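Local coordinates for protein Plm1 (Streptomyces sp. HK803, PDB 4HXY) that probably reduces the beta-keto group of a polyketide intermediate with NADPH, as the ketoreductase of the first phoslactomycin synthase module, at residues A[189-194]-A[305-310]. Numbering follows the deposited sequence.
Sequences TVLITG and LLLDEL. With NDP (NADPH dihydro-nicotinamide-adenine-dinucleotide phosphate), chain C.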
loop_
_atom_site.group_PDB
_atom_site.type_symbol
_atom_site.label_atom_id
_atom_site.label_comp_id
_atom_site.label_asym_id
_atom_site.label_seq_id
_atom_site.Cartn_x
_atom_site.Cartn_y
_atom_site.Cartn_z
ATOM N N THR A 189 24.822 -11.680 -1.237
ATOM C CA THR A 189 23.637 -12.478 -1.546
ATOM C C THR A 189 22.407 -11.582 -1.710
ATOM O O THR A 189 22.063 -10.814 -0.795
ATOM C CB THR A 189 23.398 -13.507 -0.452
ATOM O OG1 THR A 189 24.534 -14.395 -0.421
ATOM C CG2 THR A 189 22.144 -14.312 -0.700
ATOM N N VAL A 190 21.776 -11.695 -2.879
ATOM C CA VAL A 190 20.577 -10.937 -3.229
ATOM C C VAL A 190 19.417 -11.923 -3.206
ATOM O O VAL A 190 19.447 -12.930 -3.921
ATOM C CB VAL A 190 20.719 -10.308 -4.619
ATOM C CG1 VAL A 190 19.481 -9.503 -4.995
ATOM C CG2 VAL A 190 21.934 -9.392 -4.651
ATOM N N LEU A 191 18.424 -11.648 -2.358
ATOM C CA LEU A 191 17.239 -12.490 -2.215
ATOM C C LEU A 191 16.059 -11.796 -2.892
ATOM O O LEU A 191 15.688 -10.700 -2.511
ATOM C CB LEU A 191 16.948 -12.746 -0.738
ATOM C CG LEU A 191 15.669 -13.511 -0.396
ATOM C CD1 LEU A 191 15.777 -14.932 -0.956
ATOM C CD2 LEU A 191 15.440 -13.500 1.120
ATOM N N ILE A 192 15.470 -12.451 -3.882
ATOM C CA ILE A 192 14.358 -11.886 -4.617
ATOM C C ILE A 192 13.131 -12.762 -4.366
ATOM O O ILE A 192 13.039 -13.880 -4.873
ATOM C CB ILE A 192 14.664 -11.754 -6.121
ATOM C CG1 ILE A 192 15.949 -10.941 -6.359
ATOM C CG2 ILE A 192 13.464 -11.132 -6.848
ATOM C CD1 ILE A 192 16.445 -10.925 -7.815
ATOM N N THR A 193 12.210 -12.279 -3.542
ATOM C CA THR A 193 10.999 -13.058 -3.268
ATOM C C THR A 193 10.064 -12.843 -4.453
ATOM O O THR A 193 10.069 -11.785 -5.079
ATOM C CB THR A 193 10.314 -12.666 -1.936
ATOM O OG1 THR A 193 9.671 -11.396 -2.114
ATOM C CG2 THR A 193 11.332 -12.652 -0.742
ATOM N N GLY A 194 9.269 -13.860 -4.795
ATOM C CA GLY A 194 8.589 -13.877 -6.072
ATOM C C GLY A 194 9.557 -13.881 -7.254
ATOM O O GLY A 194 9.219 -13.410 -8.328
ATOM N N LEU A 305 6.889 -8.322 6.622
ATOM C CA LEU A 305 7.086 -8.158 8.049
ATOM C C LEU A 305 8.077 -9.198 8.555
ATOM O O LEU A 305 8.911 -8.899 9.407
ATOM C CB LEU A 305 5.776 -8.299 8.810
ATOM C CG LEU A 305 4.861 -7.078 8.674
ATOM C CD1 LEU A 305 3.434 -7.412 9.142
ATOM C CD2 LEU A 305 5.379 -5.821 9.371
ATOM N N LEU A 306 7.969 -10.413 8.032
ATOM C CA LEU A 306 8.891 -11.488 8.449
ATOM C C LEU A 306 10.303 -11.166 7.968
ATOM O O LEU A 306 11.270 -11.275 8.739
ATOM C CB LEU A 306 8.428 -12.829 7.900
ATOM C CG LEU A 306 9.227 -14.074 8.307
ATOM C CD1 LEU A 306 9.299 -14.233 9.822
ATOM C CD2 LEU A 306 8.608 -15.299 7.656
ATOM N N LEU A 307 10.426 -10.697 6.726
ATOM C CA LEU A 307 11.734 -10.315 6.188
ATOM C C LEU A 307 12.367 -9.192 6.998
ATOM O O LEU A 307 13.560 -9.206 7.262
ATOM C CB LEU A 307 11.640 -9.887 4.733
ATOM C CG LEU A 307 11.380 -11.002 3.720
ATOM C CD1 LEU A 307 10.767 -10.428 2.434
ATOM C CD2 LEU A 307 12.658 -11.785 3.424
ATOM N N ASP A 308 11.570 -8.186 7.341
ATOM C CA ASP A 308 12.044 -7.055 8.115
ATOM C C ASP A 308 12.572 -7.540 9.467
ATOM O O ASP A 308 13.638 -7.111 9.925
ATOM C CB ASP A 308 10.906 -6.040 8.311
ATOM C CG ASP A 308 11.266 -4.915 9.271
ATOM O OD1 ASP A 308 12.181 -4.118 8.996
ATOM O OD2 ASP A 308 10.614 -4.830 10.316
ATOM N N GLU A 309 11.832 -8.433 10.102
ATOM C CA GLU A 309 12.225 -8.947 11.409
ATOM C C GLU A 309 13.518 -9.777 11.372
ATOM O O GLU A 309 14.412 -9.612 12.240
ATOM C CB GLU A 309 11.084 -9.743 12.009
ATOM C CG GLU A 309 11.396 -10.301 13.392
ATOM C CD GLU A 309 10.410 -11.352 13.818
ATOM O OE1 GLU A 309 9.268 -11.342 13.304
ATOM O OE2 GLU A 309 10.796 -12.220 14.646
ATOM N N LEU A 310 13.629 -10.650 10.385
ATOM C CA LEU A 310 14.738 -11.607 10.325
ATOM C C LEU A 310 16.012 -10.995 9.737
ATOM O O LEU A 310 17.105 -11.581 9.871
ATOM C CB LEU A 310 14.349 -12.849 9.507
ATOM C CG LEU A 310 13.180 -13.710 10.013
ATOM C CD1 LEU A 310 12.894 -14.888 9.056
ATOM C CD2 LEU A 310 13.414 -14.188 11.433
HETATM P PA NDP C . 3.710 -12.815 -10.611
HETATM O O1A NDP C . 4.324 -13.175 -11.922
HETATM O O2A NDP C . 2.451 -13.515 -10.195
HETATM O O5B NDP C . 4.796 -13.010 -9.456
HETATM C C5B NDP C . 4.387 -13.157 -8.112
HETATM C C4B NDP C . 5.341 -14.097 -7.433
HETATM O O4B NDP C . 5.005 -14.234 -6.068
HETATM C C3B NDP C . 5.301 -15.495 -8.003
HETATM O O3B NDP C . 6.662 -15.898 -8.255
HETATM C C2B NDP C . 4.683 -16.350 -6.920
HETATM O O2B NDP C . 5.251 -17.631 -7.095
HETATM C C1B NDP C . 5.143 -15.585 -5.683
HETATM N N9A NDP C . 4.422 -15.855 -4.445
HETATM C C8A NDP C . 3.076 -15.707 -4.190
HETATM N N7A NDP C . 2.828 -16.091 -2.919
HETATM C C5A NDP C . 4.017 -16.463 -2.342
HETATM C C6A NDP C . 4.370 -16.921 -1.084
HETATM N N6A NDP C . 3.513 -17.102 -0.084
HETATM N N1A NDP C . 5.699 -17.226 -0.851
HETATM C C2A NDP C . 6.660 -17.041 -1.838
HETATM N N3A NDP C . 6.323 -16.593 -3.090
HETATM C C4A NDP C . 5.013 -16.305 -3.315
HETATM O O3 NDP C . 3.391 -11.238 -10.537
HETATM P PN NDP C . 4.286 -10.029 -11.037
HETATM O O1N NDP C . 3.454 -9.259 -11.990
HETATM O O2N NDP C . 5.654 -10.413 -11.436
HETATM O O5D NDP C . 4.319 -9.064 -9.763
HETATM C C5D NDP C . 5.249 -9.238 -8.727
HETATM C C4D NDP C . 5.038 -8.133 -7.705
HETATM O O4D NDP C . 4.971 -6.870 -8.344
HETATM C C3D NDP C . 3.738 -8.296 -6.952
HETATM O O3D NDP C . 3.971 -8.123 -5.587
HETATM C C2D NDP C . 2.848 -7.183 -7.464
HETATM O O2D NDP C . 1.902 -6.742 -6.512
HETATM C C1D NDP C . 3.859 -6.134 -7.878
HETATM N N1N NDP C . 3.357 -5.285 -8.967
HETATM C C2N NDP C . 3.223 -5.778 -10.233
HETATM C C3N NDP C . 2.602 -5.051 -11.251
HETATM C C7N NDP C . 2.527 -5.557 -12.639
HETATM O O7N NDP C . 2.091 -4.654 -13.582
HETATM N N7N NDP C . 2.800 -6.797 -13.015
HETATM C C4N NDP C . 2.375 -3.581 -11.024
HETATM C C5N NDP C . 2.566 -3.140 -9.611
HETATM C C6N NDP C . 3.065 -3.991 -8.653
HETATM P P2B NDP C . 4.669 -18.953 -6.408
HETATM O O1X NDP C . 5.476 -20.077 -7.017
HETATM O O2X NDP C . 3.171 -19.107 -6.706
HETATM O O3X NDP C . 4.821 -18.877 -4.945
#
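Leu307 reaches from helix 290-310 toward strand 189-193 and divides its two methyls between alternate residues there. Its CD1 meets the methyl of Thr193 end-on, CD1 to CG2 3.9 Å, while its CD2 lies 4.0 Å from CD2 of Leu191, the two leucines passing at a slant. The contact is purely apolar and small, 93 Å² in all, with no hydrogen bond between the segments; the backbones stay well apart, 9.9 Å from Thr193 CA to Leu307 CA. Helix on strand in this way is the layering of the Rossmann fold of short-chain dehydrogenases/reductases: strand 189-193 runs parallel between strands 215-220 and 270-275, and helix 290-310 packs over one face. With chi1 of Thr193 at 74°, OG1 sits between the backbone N and the carbonyl carbon, where it shares a hydrogen bond with His275 ND1 and takes one from the amide N of Ala277, and CG2 is left to face the helix. Around this, Val273 and His275 of strand 270-275 and Met256 of helix 253-265 also touch Leu307, and Leu217 and Leu219 of strand 215-220 touch Leu191. Just past the strand, Gly194 turns with positive phi (62°) and brings its CA to 3.5 Å from C4B of the NADPH adenosine ribose.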